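Local coordinates for protein alpha-galactosidase (Thermus thermophilus, PDB 6LCJ) that probably removes alpha-linked galactose from oligosaccharides, as a heat-stable, hexameric glycoside hydrolase of family GH36, at residues 6-10 against 11-15; 175-178 against 179-183; 339-343 against 344-348; 329-332 against 333-336. One frame throughout, in Å; residues are numbered along the deposited sequence.

Contact 1: residues 6-10 against 11-15; sequences LNLGG and AEVFL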
ATOM      1  N   LEU E   6      23.102 -36.981 -23.536  1.00 48.06           N
ATOM      2  CA  LEU E   6      24.029 -37.114 -24.645  1.00 55.27           C
ATOM      3  C   LEU E   6      25.378 -36.535 -24.268  1.00 52.91           C
ATOM      4  O   LEU E   6      25.523 -35.811 -23.279  1.00 54.17           O
ATOM      5  CB  LEU E   6      23.512 -36.440 -25.919  1.00 55.39           C
ATOM      6  CG  LEU E   6      23.456 -34.922 -25.901  1.00 53.58           C
ATOM      7  CD1 LEU E   6      23.778 -34.369 -27.263  1.00 53.22           C
ATOM      8  CD2 LEU E   6      22.083 -34.560 -25.562  1.00 52.91           C
ATOM      9  N   ASN E   7      26.368 -36.880 -25.084  1.00 54.14           N
ATOM     10  CA  ASN E   7      27.705 -36.317 -24.987  1.00 58.11           C
ATOM     11  C   ASN E   7      27.867 -35.276 -26.088  1.00 54.11           C
ATOM     12  O   ASN E   7      27.568 -35.550 -27.255  1.00 58.82           O
ATOM     13  CB  ASN E   7      28.761 -37.414 -25.105  1.00 51.88           C
ATOM     14  CG  ASN E   7      30.108 -36.869 -25.495  1.00 63.55           C
ATOM     15  OD1 ASN E   7      30.659 -37.242 -26.534  1.00 68.97           O
ATOM     16  ND2 ASN E   7      30.653 -35.976 -24.667  1.00 60.94           N
ATOM     17  N   LEU E   8      28.315 -34.075 -25.721  1.00 52.86           N
ATOM     18  CA  LEU E   8      28.213 -32.944 -26.636  1.00 56.17           C
ATOM     19  C   LEU E   8      29.552 -32.275 -26.910  1.00 60.75           C
ATOM     20  O   LEU E   8      29.940 -32.151 -28.078  1.00 68.94           O
ATOM     21  CB  LEU E   8      27.201 -31.927 -26.104  1.00 53.10           C
ATOM     22  CG  LEU E   8      26.571 -31.065 -27.200  1.00 51.65           C
ATOM     23  CD1 LEU E   8      26.150 -31.884 -28.422  1.00 45.73           C
ATOM     24  CD2 LEU E   8      25.405 -30.290 -26.629  1.00 46.64           C
ATOM     25  N   GLY E   9      30.265 -31.814 -25.892  1.00 55.26           N
ATOM     26  CA  GLY E   9      31.552 -31.200 -26.168  1.00 54.88           C
ATOM     27  C   GLY E   9      32.658 -31.888 -25.406  1.00 59.13           C
ATOM     28  O   GLY E   9      33.496 -31.239 -24.769  1.00 63.35           O
ATOM     29  N   GLY E  10      32.668 -33.216 -25.467  1.00 57.76           N
ATOM     30  CA  GLY E  10      33.428 -33.963 -24.497  1.00 52.89           C
ATOM     31  C   GLY E  10      32.800 -33.981 -23.128  1.00 59.37           C
ATOM     32  O   GLY E  10      33.463 -34.367 -22.163  1.00 68.10           O
ATOM     33  N   ALA E  11      31.539 -33.565 -23.016  1.00 64.67           N
ATOM     34  CA  ALA E  11      30.827 -33.515 -21.750  1.00 59.53           C
ATOM     35  C   ALA E  11      29.496 -34.239 -21.882  1.00 56.04           C
ATOM     36  O   ALA E  11      28.953 -34.396 -22.977  1.00 58.49           O
ATOM     37  CB  ALA E  11      30.590 -32.068 -21.290  1.00 55.31           C
ATOM     38  N   GLU E  12      28.981 -34.677 -20.737  1.00 55.41           N
ATOM     39  CA  GLU E  12      27.676 -35.320 -20.638  1.00 57.49           C
ATOM     40  C   GLU E  12      26.621 -34.262 -20.316  1.00 56.82           C
ATOM     41  O   GLU E  12      26.683 -33.622 -19.261  1.00 51.80           O
ATOM     42  CB  GLU E  12      27.712 -36.393 -19.552  1.00 55.02           C
ATOM     43  CG  GLU E  12      26.451 -37.209 -19.401  1.00 55.39           C
ATOM     44  CD  GLU E  12      26.550 -38.193 -18.248  1.00 66.82           C
ATOM     45  OE1 GLU E  12      27.153 -37.836 -17.206  1.00 66.70           O
ATOM     46  OE2 GLU E  12      26.030 -39.323 -18.389  1.00 65.16           O
ATOM     47  N   VAL E  13      25.662 -34.070 -21.216  1.00 51.65           N
ATOM     48  CA  VAL E  13      24.675 -33.004 -21.076  1.00 48.57           C
ATOM     49  C   VAL E  13      23.294 -33.630 -20.958  1.00 43.83           C
ATOM     50  O   VAL E  13      22.928 -34.503 -21.753  1.00 48.45           O
ATOM     51  CB  VAL E  13      24.738 -32.012 -22.251  1.00 49.03           C
ATOM     52  CG1 VAL E  13      23.748 -30.885 -22.042  1.00 44.48           C
ATOM     53  CG2 VAL E  13      26.163 -31.469 -22.409  1.00 46.63           C
ATOM     54  N   PHE E  14      22.537 -33.195 -19.963  1.00 37.10           N
ATOM     55  CA  PHE E  14      21.188 -33.684 -19.748  1.00 37.69           C
ATOM     56  C   PHE E  14      20.201 -32.664 -20.292  1.00 40.42           C
ATOM     57  O   PHE E  14      20.432 -31.453 -20.202  1.00 36.32           O
ATOM     58  CB  PHE E  14      20.936 -33.949 -18.261  1.00 38.66           C
ATOM     59  CG  PHE E  14      21.813 -35.026 -17.695  1.00 42.46           C
ATOM     60  CD1 PHE E  14      21.585 -36.357 -18.011  1.00 45.46           C
ATOM     61  CD2 PHE E  14      22.892 -34.709 -16.882  1.00 44.41           C
ATOM     62  CE1 PHE E  14      22.407 -37.349 -17.510  1.00 47.54           C
ATOM     63  CE2 PHE E  14      23.716 -35.695 -16.381  1.00 40.29           C
ATOM     64  CZ  PHE E  14      23.466 -37.018 -16.691  1.00 46.12           C
ATOM     65  N   LEU E  15      19.109 -33.153 -20.877  1.00 36.89           N
ATOM     66  CA  LEU E  15      18.144 -32.236 -21.455  1.00 38.52           C
ATOM     67  C   LEU E  15      16.781 -32.889 -21.534  1.00 40.94           C
ATOM     68  O   LEU E  15      16.632 -34.109 -21.454  1.00 42.55           O
ATOM     69  CB  LEU E  15      18.541 -31.765 -22.858  1.00 41.08           C
ATOM     70  CG  LEU E  15      18.382 -32.881 -23.881  1.00 43.83           C
ATOM     71  CD1 LEU E  15      17.859 -32.395 -25.202  1.00 44.50           C
ATOM     72  CD2 LEU E  15      19.712 -33.450 -24.036  1.00 43.02           C
TER

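Contact 2: residues 175-178 against 179-183; sequences EDLL and LRVLD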
ATOM      1  N   GLU E 175      16.488  20.072 -49.472  1.00 44.13           N
ATOM      2  CA  GLU E 175      16.934  19.779 -50.827  1.00 42.45           C
ATOM      3  C   GLU E 175      18.190  20.574 -51.179  1.00 45.19           C
ATOM      4  O   GLU E 175      19.167  20.011 -51.692  1.00 43.83           O
ATOM      5  CB  GLU E 175      15.772  20.056 -51.782  1.00 45.44           C
ATOM      6  CG  GLU E 175      16.080  20.479 -53.197  1.00 48.61           C
ATOM      7  CD  GLU E 175      14.857  21.130 -53.854  1.00 55.56           C
ATOM      8  OE1 GLU E 175      13.808  20.452 -53.996  1.00 51.38           O
ATOM      9  OE2 GLU E 175      14.931  22.333 -54.199  1.00 58.72           O
ATOM     10  N   ASP E 176      18.204  21.872 -50.861  1.00 47.68           N
ATOM     11  CA  ASP E 176      19.357  22.714 -51.185  1.00 49.73           C
ATOM     12  C   ASP E 176      20.613  22.253 -50.450  1.00 47.79           C
ATOM     13  O   ASP E 176      21.674  22.072 -51.060  1.00 49.62           O
ATOM     14  CB  ASP E 176      19.050  24.177 -50.848  1.00 55.53           C
ATOM     15  CG  ASP E 176      18.317  24.914 -51.982  1.00 71.48           C
ATOM     16  OD1 ASP E 176      18.063  24.313 -53.063  1.00 65.60           O
ATOM     17  OD2 ASP E 176      17.984  26.108 -51.779  1.00 78.67           O
ATOM     18  N   LEU E 177      20.505  22.057 -49.131  1.00 45.55           N
ATOM     19  CA  LEU E 177      21.652  21.672 -48.321  1.00 38.63           C
ATOM     20  C   LEU E 177      22.254  20.350 -48.785  1.00 41.80           C
ATOM     21  O   LEU E 177      23.484  20.214 -48.855  1.00 40.47           O
ATOM     22  CB  LEU E 177      21.226  21.590 -46.857  1.00 45.08           C
ATOM     23  CG  LEU E 177      22.010  20.722 -45.872  1.00 41.23           C
ATOM     24  CD1 LEU E 177      23.325  21.369 -45.553  1.00 41.27           C
ATOM     25  CD2 LEU E 177      21.197  20.567 -44.617  1.00 40.45           C
ATOM     26  N   LEU E 178      21.408  19.368 -49.123  1.00 35.90           N
ATOM     27  CA  LEU E 178      21.929  18.069 -49.538  1.00 36.97           C
ATOM     28  C   LEU E 178      22.520  18.112 -50.941  1.00 41.21           C
ATOM     29  O   LEU E 178      23.399  17.300 -51.265  1.00 39.88           O
ATOM     30  CB  LEU E 178      20.837  16.998 -49.448  1.00 39.27           C
ATOM     31  CG  LEU E 178      20.362  16.655 -48.020  1.00 44.59           C
ATOM     32  CD1 LEU E 178      19.283  15.575 -48.017  1.00 40.94           C
ATOM     33  CD2 LEU E 178      21.529  16.245 -47.114  1.00 34.48           C
ATOM     34  N   LEU E 179      22.062  19.038 -51.791  1.00 43.06           N
ATOM     35  CA  LEU E 179      22.684  19.190 -53.103  1.00 38.94           C
ATOM     36  C   LEU E 179      24.104  19.731 -52.978  1.00 39.01           C
ATOM     37  O   LEU E 179      25.000  19.312 -53.715  1.00 42.27           O
ATOM     38  CB  LEU E 179      21.827  20.085 -54.001  1.00 44.37           C
ATOM     39  CG  LEU E 179      20.623  19.369 -54.638  1.00 43.93           C
ATOM     40  CD1 LEU E 179      19.671  20.339 -55.301  1.00 43.99           C
ATOM     41  CD2 LEU E 179      21.071  18.299 -55.618  1.00 41.48           C
ATOM     42  N   ARG E 180      24.347  20.632 -52.028  1.00 39.41           N
ATOM     43  CA  ARG E 180      25.715  21.095 -51.827  1.00 37.41           C
ATOM     44  C   ARG E 180      26.580  19.998 -51.230  1.00 41.59           C
ATOM     45  O   ARG E 180      27.731  19.805 -51.640  1.00 43.52           O
ATOM     46  CB  ARG E 180      25.727  22.338 -50.939  1.00 38.48           C
ATOM     47  CG  ARG E 180      24.970  23.505 -51.556  1.00 45.38           C
ATOM     48  CD  ARG E 180      25.295  24.815 -50.883  1.00 42.84           C
ATOM     49  NE  ARG E 180      24.772  24.840 -49.529  1.00 52.22           N
ATOM     50  CZ  ARG E 180      23.478  24.947 -49.231  1.00 59.18           C
ATOM     51  NH1 ARG E 180      22.572  25.047 -50.202  1.00 56.75           N
ATOM     52  NH2 ARG E 180      23.089  24.952 -47.958  1.00 52.86           N
ATOM     53  N   VAL E 181      26.043  19.273 -50.252  1.00 40.97           N
ATOM     54  CA  VAL E 181      26.798  18.189 -49.640  1.00 34.69           C
ATOM     55  C   VAL E 181      27.090  17.110 -50.671  1.00 37.15           C
ATOM     56  O   VAL E 181      28.191  16.542 -50.701  1.00 37.40           O
ATOM     57  CB  VAL E 181      26.030  17.647 -48.417  1.00 35.53           C
ATOM     58  CG1 VAL E 181      26.655  16.385 -47.897  1.00 32.90           C
ATOM     59  CG2 VAL E 181      25.986  18.709 -47.330  1.00 34.45           C
ATOM     60  N   LEU E 182      26.116  16.835 -51.553  1.00 37.49           N
ATOM     61  CA  LEU E 182      26.304  15.845 -52.611  1.00 35.20           C
ATOM     62  C   LEU E 182      27.509  16.190 -53.474  1.00 39.92           C
ATOM     63  O   LEU E 182      28.324  15.314 -53.805  1.00 38.94           O
ATOM     64  CB  LEU E 182      25.043  15.745 -53.467  1.00 34.09           C
ATOM     65  CG  LEU E 182      25.112  14.941 -54.775  1.00 34.60           C
ATOM     66  CD1 LEU E 182      25.203  13.439 -54.535  1.00 32.56           C
ATOM     67  CD2 LEU E 182      23.920  15.259 -55.652  1.00 27.12           C
ATOM     68  N   ASP E 183      27.657  17.472 -53.810  1.00 40.54           N
ATOM     69  CA  ASP E 183      28.822  17.939 -54.554  1.00 41.05           C
ATOM     70  C   ASP E 183      30.127  17.525 -53.883  1.00 41.49           C
ATOM     71  O   ASP E 183      31.018  16.957 -54.523  1.00 45.12           O
ATOM     72  CB  ASP E 183      28.763  19.457 -54.691  1.00 51.64           C
ATOM     73  CG  ASP E 183      29.059  19.912 -56.086  1.00 65.65           C
ATOM     74  OD1 ASP E 183      29.000  19.050 -56.990  1.00 59.87           O
ATOM     75  OD2 ASP E 183      29.362  21.116 -56.273  1.00 73.43           O
TER

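Contact 3: residues 339-343 against 344-348; sequences CGAPV and LASLG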
ATOM      1  N   CYS E 339      16.631  -1.768 -39.920  1.00 25.27           N
ATOM      2  CA  CYS E 339      17.008  -1.027 -38.724  1.00 27.53           C
ATOM      3  C   CYS E 339      15.876  -1.117 -37.702  1.00 30.07           C
ATOM      4  O   CYS E 339      14.702  -1.201 -38.069  1.00 29.41           O
ATOM      5  CB  CYS E 339      17.332   0.462 -39.070  1.00 30.36           C
ATOM      6  SG  CYS E 339      18.139   1.432 -37.701  1.00 44.41           S
ATOM      7  N   GLY E 340      16.233  -1.096 -36.415  1.00 29.47           N
ATOM      8  CA  GLY E 340      15.237  -1.214 -35.357  1.00 25.12           C
ATOM      9  C   GLY E 340      14.448  -2.498 -35.447  1.00 26.44           C
ATOM     10  O   GLY E 340      13.257  -2.543 -35.088  1.00 23.86           O
ATOM     11  N   ALA E 341      15.081  -3.535 -35.917  1.00 27.28           N
ATOM     12  CA  ALA E 341      14.389  -4.666 -36.469  1.00 25.72           C
ATOM     13  C   ALA E 341      14.649  -5.909 -35.645  1.00 25.96           C
ATOM     14  O   ALA E 341      15.764  -6.093 -35.135  1.00 24.64           O
ATOM     15  CB  ALA E 341      14.840  -4.914 -37.919  1.00 24.20           C
ATOM     16  N   PRO E 342      13.647  -6.776 -35.511  1.00 25.59           N
ATOM     17  CA  PRO E 342      13.896  -8.126 -34.993  1.00 23.22           C
ATOM     18  C   PRO E 342      15.097  -8.753 -35.676  1.00 26.43           C
ATOM     19  O   PRO E 342      15.095  -8.956 -36.893  1.00 26.14           O
ATOM     20  CB  PRO E 342      12.603  -8.867 -35.338  1.00 27.23           C
ATOM     21  CG  PRO E 342      11.574  -7.789 -35.367  1.00 29.30           C
ATOM     22  CD  PRO E 342      12.262  -6.614 -35.977  1.00 25.79           C
ATOM     23  N   VAL E 343      16.140  -9.053 -34.913  1.00 25.55           N
ATOM     24  CA  VAL E 343      17.398  -9.448 -35.531  1.00 25.11           C
ATOM     25  C   VAL E 343      17.251 -10.790 -36.244  1.00 26.52           C
ATOM     26  O   VAL E 343      17.422 -10.883 -37.464  1.00 29.49           O
ATOM     27  CB  VAL E 343      18.527  -9.454 -34.486  1.00 25.94           C
ATOM     28  CG1 VAL E 343      19.721 -10.214 -35.006  1.00 26.83           C
ATOM     29  CG2 VAL E 343      18.916  -8.014 -34.150  1.00 24.26           C
ATOM     30  N   LEU E 344      16.892 -11.844 -35.512  1.00 28.33           N
ATOM     31  CA  LEU E 344      16.932 -13.173 -36.115  1.00 25.76           C
ATOM     32  C   LEU E 344      15.810 -13.365 -37.130  1.00 29.22           C
ATOM     33  O   LEU E 344      16.025 -13.961 -38.191  1.00 30.34           O
ATOM     34  CB  LEU E 344      16.883 -14.234 -35.018  1.00 25.11           C
ATOM     35  CG  LEU E 344      18.123 -14.106 -34.126  1.00 30.52           C
ATOM     36  CD1 LEU E 344      18.101 -15.037 -32.919  1.00 25.32           C
ATOM     37  CD2 LEU E 344      19.384 -14.333 -34.954  1.00 26.99           C
ATOM     38  N   ALA E 345      14.618 -12.832 -36.853  1.00 27.86           N
ATOM     39  CA  ALA E 345      13.499 -13.008 -37.780  1.00 31.69           C
ATOM     40  C   ALA E 345      13.688 -12.247 -39.097  1.00 33.97           C
ATOM     41  O   ALA E 345      12.920 -12.477 -40.040  1.00 26.58           O
ATOM     42  CB  ALA E 345      12.189 -12.584 -37.101  1.00 26.74           C
ATOM     43  N   SER E 346      14.680 -11.350 -39.180  1.00 32.85           N
ATOM     44  CA  SER E 346      14.974 -10.597 -40.391  1.00 26.46           C
ATOM     45  C   SER E 346      15.907 -11.336 -41.326  1.00 27.33           C
ATOM     46  O   SER E 346      16.029 -10.939 -42.487  1.00 29.59           O
ATOM     47  CB  SER E 346      15.612  -9.243 -40.054  1.00 26.34           C
ATOM     48  OG  SER E 346      14.676  -8.345 -39.466  1.00 29.32           O
ATOM     49  N   LEU E 347      16.571 -12.382 -40.848  1.00 29.47           N
ATOM     50  CA  LEU E 347      17.602 -13.042 -41.636  1.00 28.82           C
ATOM     51  C   LEU E 347      17.001 -13.679 -42.887  1.00 34.25           C
ATOM     52  O   LEU E 347      15.905 -14.248 -42.852  1.00 29.68           O
ATOM     53  CB  LEU E 347      18.309 -14.091 -40.788  1.00 26.58           C
ATOM     54  CG  LEU E 347      19.072 -13.578 -39.564  1.00 28.09           C
ATOM     55  CD1 LEU E 347      19.718 -14.729 -38.767  1.00 21.27           C
ATOM     56  CD2 LEU E 347      20.118 -12.555 -40.002  1.00 26.27           C
ATOM     57  N   GLY E 348      17.727 -13.572 -44.001  1.00 30.83           N
ATOM     58  CA  GLY E 348      17.249 -14.041 -45.276  1.00 26.60           C
ATOM     59  C   GLY E 348      16.485 -13.014 -46.083  1.00 27.06           C
ATOM     60  O   GLY E 348      16.360 -13.175 -47.295  1.00 33.76           O
TER

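Contact 4: residues 329-332 against 333-336; sequences EAAG and EAYL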
ATOM      1  N   GLU E 329       9.911  -8.766 -51.835  1.00 38.54           N
ATOM      2  CA  GLU E 329       9.561  -8.982 -53.234  1.00 35.04           C
ATOM      3  C   GLU E 329       9.265  -7.670 -53.939  1.00 34.62           C
ATOM      4  O   GLU E 329       9.632  -7.491 -55.103  1.00 36.46           O
ATOM      5  CB  GLU E 329       8.366  -9.921 -53.340  1.00 33.87           C
ATOM      6  CG  GLU E 329       8.721 -11.377 -53.127  1.00 36.48           C
ATOM      7  CD  GLU E 329       9.453 -11.996 -54.329  1.00 44.16           C
ATOM      8  OE1 GLU E 329       9.698 -11.294 -55.337  1.00 42.56           O
ATOM      9  OE2 GLU E 329       9.790 -13.197 -54.264  1.00 45.70           O
ATOM     10  N   ALA E 330       8.611  -6.737 -53.250  1.00 34.31           N
ATOM     11  CA  ALA E 330       8.323  -5.451 -53.873  1.00 36.25           C
ATOM     12  C   ALA E 330       9.598  -4.683 -54.185  1.00 35.49           C
ATOM     13  O   ALA E 330       9.615  -3.862 -55.111  1.00 36.01           O
ATOM     14  CB  ALA E 330       7.404  -4.621 -52.981  1.00 28.54           C
ATOM     15  N   ALA E 331      10.673  -4.938 -53.434  1.00 37.35           N
ATOM     16  CA  ALA E 331      11.938  -4.237 -53.620  1.00 33.76           C
ATOM     17  C   ALA E 331      12.824  -4.897 -54.662  1.00 33.09           C
ATOM     18  O   ALA E 331      13.786  -4.274 -55.130  1.00 36.87           O
ATOM     19  CB  ALA E 331      12.701  -4.144 -52.293  1.00 28.44           C
ATOM     20  N   GLY E 332      12.516  -6.128 -55.039  1.00 33.63           N
ATOM     21  CA  GLY E 332      13.333  -6.805 -56.023  1.00 30.63           C
ATOM     22  C   GLY E 332      14.764  -6.890 -55.551  1.00 32.46           C
ATOM     23  O   GLY E 332      15.052  -7.340 -54.436  1.00 40.41           O
ATOM     24  N   GLU E 333      15.677  -6.443 -56.398  1.00 34.79           N
ATOM     25  CA  GLU E 333      17.098  -6.521 -56.100  1.00 41.21           C
ATOM     26  C   GLU E 333      17.635  -5.259 -55.437  1.00 34.81           C
ATOM     27  O   GLU E 333      18.840  -5.166 -55.196  1.00 35.63           O
ATOM     28  CB  GLU E 333      17.871  -6.830 -57.384  1.00 47.42           C
ATOM     29  CG  GLU E 333      17.372  -8.112 -58.060  1.00 52.00           C
ATOM     30  CD  GLU E 333      18.162  -8.494 -59.306  1.00 58.03           C
ATOM     31  OE1 GLU E 333      18.290  -7.652 -60.229  1.00 61.46           O
ATOM     32  OE2 GLU E 333      18.645  -9.648 -59.361  1.00 51.77           O
ATOM     33  N   ALA E 334      16.774  -4.299 -55.123  1.00 34.20           N
ATOM     34  CA  ALA E 334      17.211  -3.149 -54.362  1.00 32.63           C
ATOM     35  C   ALA E 334      17.837  -3.611 -53.053  1.00 37.74           C
ATOM     36  O   ALA E 334      17.639  -4.750 -52.608  1.00 36.90           O
ATOM     37  CB  ALA E 334      16.042  -2.208 -54.099  1.00 31.48           C
ATOM     38  N   TYR E 335      18.643  -2.730 -52.462  1.00 34.81           N
ATOM     39  CA  TYR E 335      19.324  -3.014 -51.203  1.00 31.28           C
ATOM     40  C   TYR E 335      18.421  -2.589 -50.051  1.00 31.82           C
ATOM     41  O   TYR E 335      18.060  -1.410 -49.946  1.00 32.31           O
ATOM     42  CB  TYR E 335      20.662  -2.276 -51.114  1.00 27.43           C
ATOM     43  CG  TYR E 335      21.579  -2.822 -50.036  1.00 28.37           C
ATOM     44  CD1 TYR E 335      21.411  -2.454 -48.703  1.00 28.47           C
ATOM     45  CD2 TYR E 335      22.596  -3.719 -50.342  1.00 23.91           C
ATOM     46  CE1 TYR E 335      22.235  -2.954 -47.712  1.00 27.40           C
ATOM     47  CE2 TYR E 335      23.421  -4.224 -49.359  1.00 29.08           C
ATOM     48  CZ  TYR E 335      23.237  -3.838 -48.043  1.00 28.17           C
ATOM     49  OH  TYR E 335      24.050  -4.334 -47.055  1.00 27.37           O
ATOM     50  N   LEU E 336      18.073  -3.530 -49.183  1.00 24.41           N
ATOM     51  CA  LEU E 336      17.293  -3.209 -47.995  1.00 27.96           C
ATOM     52  C   LEU E 336      18.191  -3.314 -46.767  1.00 30.14           C
ATOM     53  O   LEU E 336      18.768  -4.379 -46.492  1.00 27.17           O
ATOM     54  CB  LEU E 336      16.074  -4.120 -47.865  1.00 28.40           C
ATOM     55  CG  LEU E 336      15.102  -4.010 -49.030  1.00 28.47           C
ATOM     56  CD1 LEU E 336      13.931  -4.941 -48.809  1.00 29.08           C
ATOM     57  CD2 LEU E 336      14.652  -2.566 -49.220  1.00 25.15           C
TER

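Contact 1: residues 6-10 against 11-15
In the first beta hairpin of the chain, Leu6 on strand 2-7 pairs with Val13 on strand 12-17 as an antiparallel hydrogen-bonded pair. Leu6 N donates a hydrogen bond to Val13 O (3.1 Å), and Val13 N returns an almost straight bond to Leu6 O (2.7 Å, 175° at the hydrogen). Asn7 and Glu12 form the next, non-hydrogen-bonded pair. Beyond them Ala11 O turns inward and is gripped twice: Leu8 N approaches roughly head-on at 2.8 Å, while Asn7 ND2 comes in at 2.9 Å from above the carbonyl plane, 56° out of it. Asn7 CG stands opposite the backbone N (chi1 160°), which swings the amide back over the turn to this oxygen; its own CA also lies 3.0 Å from Ala11 O as a C-H...O contact. On the face that carries Leu6 and Val13, Leu8 CB rests against Val13 CG2 at 3.9 Å. Gly10 rounds the turn with positive phi, where a side chain would run into the preceding carbonyl. Glu12 binds Arg5 through its carboxylate. Strand 12-17 pairs onward with strand 33-37, and Leu8 and Ala11 lean on Tyr137 of strand 132-137 in the second sheet; Phe14, whose CB points away from residues 6-10, meets Arg249 of a neighbouring subunit in a cation-pi contact.

Contact 2: residues 175-178 against 179-183
Arg180 doubles back along the helix surface toward Asp176 and Leu177, one turn earlier. Its CG is anti to the carbonyl carbon (chi1 -62°), and a bend at chi3 (-68°) lays the guanidinium flat against the preceding turn. One face of that group covers Leu177 CA, with NH2 3.6 Å from it, and NH1 comes to 3.7 Å from Asp176 CB. The contact is therefore with the aliphatic root of Asp176 and not with its carboxylate: Asp176 OD2 and Arg180 NH1 remain 5.0 Å apart, a separation at which the attraction between opposite charges is probably weak, and they form no salt bridge.

Two further pairs, four residues apart, run side by side and point the same way. Glu175 CG lies 4.2 Å from Leu179 CD1, while the Glu175 carboxylate goes on to a salt bridge with Arg214. Leu177 CD1 meets Val181 CG2, also at 4.2 Å, and both side chains continue onto Phe169. Under these rows the backbone bonds are regular, from Leu179 N to Glu175 O through Leu182 N to Leu178 O, the latter at 2.8 Å. Leu182 CB sits snugly at 3.2 Å from the same Leu178 O.

Leu178 and Leu182 reach Ile195 and Phe193 on strand 192-195, Leu179 packs on helix 216-224, and Arg180 keeps to the exposed surface. This division between a leucine-rich inner side and a charged outer one is that of an amphipathic helix on the outside of a TIM barrel, here between barrel strands 161-164 and 192-195.

Contact 3: residues 339-343 against 344-348
Ser346 folds its hydroxyl back over the preceding turn, OG giving a hydrogen bond of 2.7 Å to Pro342 O while passing 3.8 Å from Ala341 CB. With chi1 at -71°, OG sits beside its own backbone N and is aimed back at the oxygen four residues earlier, only 17° from that carbonyl's plane. The backbone adds a second tie: Ser346 N bonds to Val343 O at 3.3 Å, from well above the plane of that carbonyl. OG is also hydrogen-bonded to Tyr320 OH of helix 317-331, so it links the turn to that helix. Replacing Ser346 by an alanine would probably leave both Pro342 O and the Tyr320 hydroxyl without this partner in a buried setting. Apolar groups also meet round the turn: Pro342 CB faces Ala345 CB at 4.1 Å, and Val343 CG1 lies 4.1 Å from Leu344 CD2. The serine bond to the i-4 carbonyl is one that serines commonly make in helices, although 344-346 have helical angles without the regular bonds. Between strands 335-338 and 352-354 this short coil stands where a classical TIM barrel carries a helix.

Contact 4: residues 329-332 against 333-336
The peptide carbonyl of Ala331 is approached from above its plane: Ala334 N, 36° out of it, bonds to Ala331 O at 3.0 Å. Ala334 CB crowds the same oxygen at 3.2 Å, so one residue supplies both the N-H and a methyl. Further along, Tyr335 CB points away from residues 329-332; its ring meets the Tyr300 ring with the planes almost parallel, about 5° apart, and its hydroxyl is hydrogen-bonded to His398.

The Ala331 methyl sits at the fork of Leu336, 3.8 Å from CD1 and 4.0 Å from CD2, so both branches of the leucine hold it. A chi1 of -61° sets Leu336 CG on the side of its backbone N, and that places the fork back over the end of the helix. Ala331 CB is also 4.3 Å from Ala334 CB, which closes the apolar side of the bend.

The chain here makes a type II' turn from Ala331 to Ala334, the link from helix 317-331 to strand 335-338 in a beta-alpha-beta unit of the TIM barrel. Gly332 leaves the helix with positive phi, which glycine adopts easily, and a beta carbon on it would collide with Glu333 N. Glu333 takes the exposed corner. Arg328, one turn back in the helix, hydrogen-bonds Ala334 O. Ala331 and Ala334 pack on Val290 and Leu294 of helix 280-296, and Leu336 reaches Leu301 and Leu303 on the neighbouring barrel strand 298-303.

In the fold
Contacts 3 and 4 adjoin in sequence, their centres 16 Å apart, at the two ends of barrel strand 335-338: contact 4 brings the chain into the strand from helix 317-331, and contact 3 follows it on the C-terminal side, where TIM barrels carry their active sites. Contact 3 is the most central, about 6 Å from the centre of the chain. Contact 2 lies on another helix of the same barrel, its nearest atoms about 17 Å from contact 4. Contact 1 belongs to the N-terminal beta sheets, its centre 60 Å from that of contact 2 across the chain, and is the one that touches a neighbouring subunit of the hexamer.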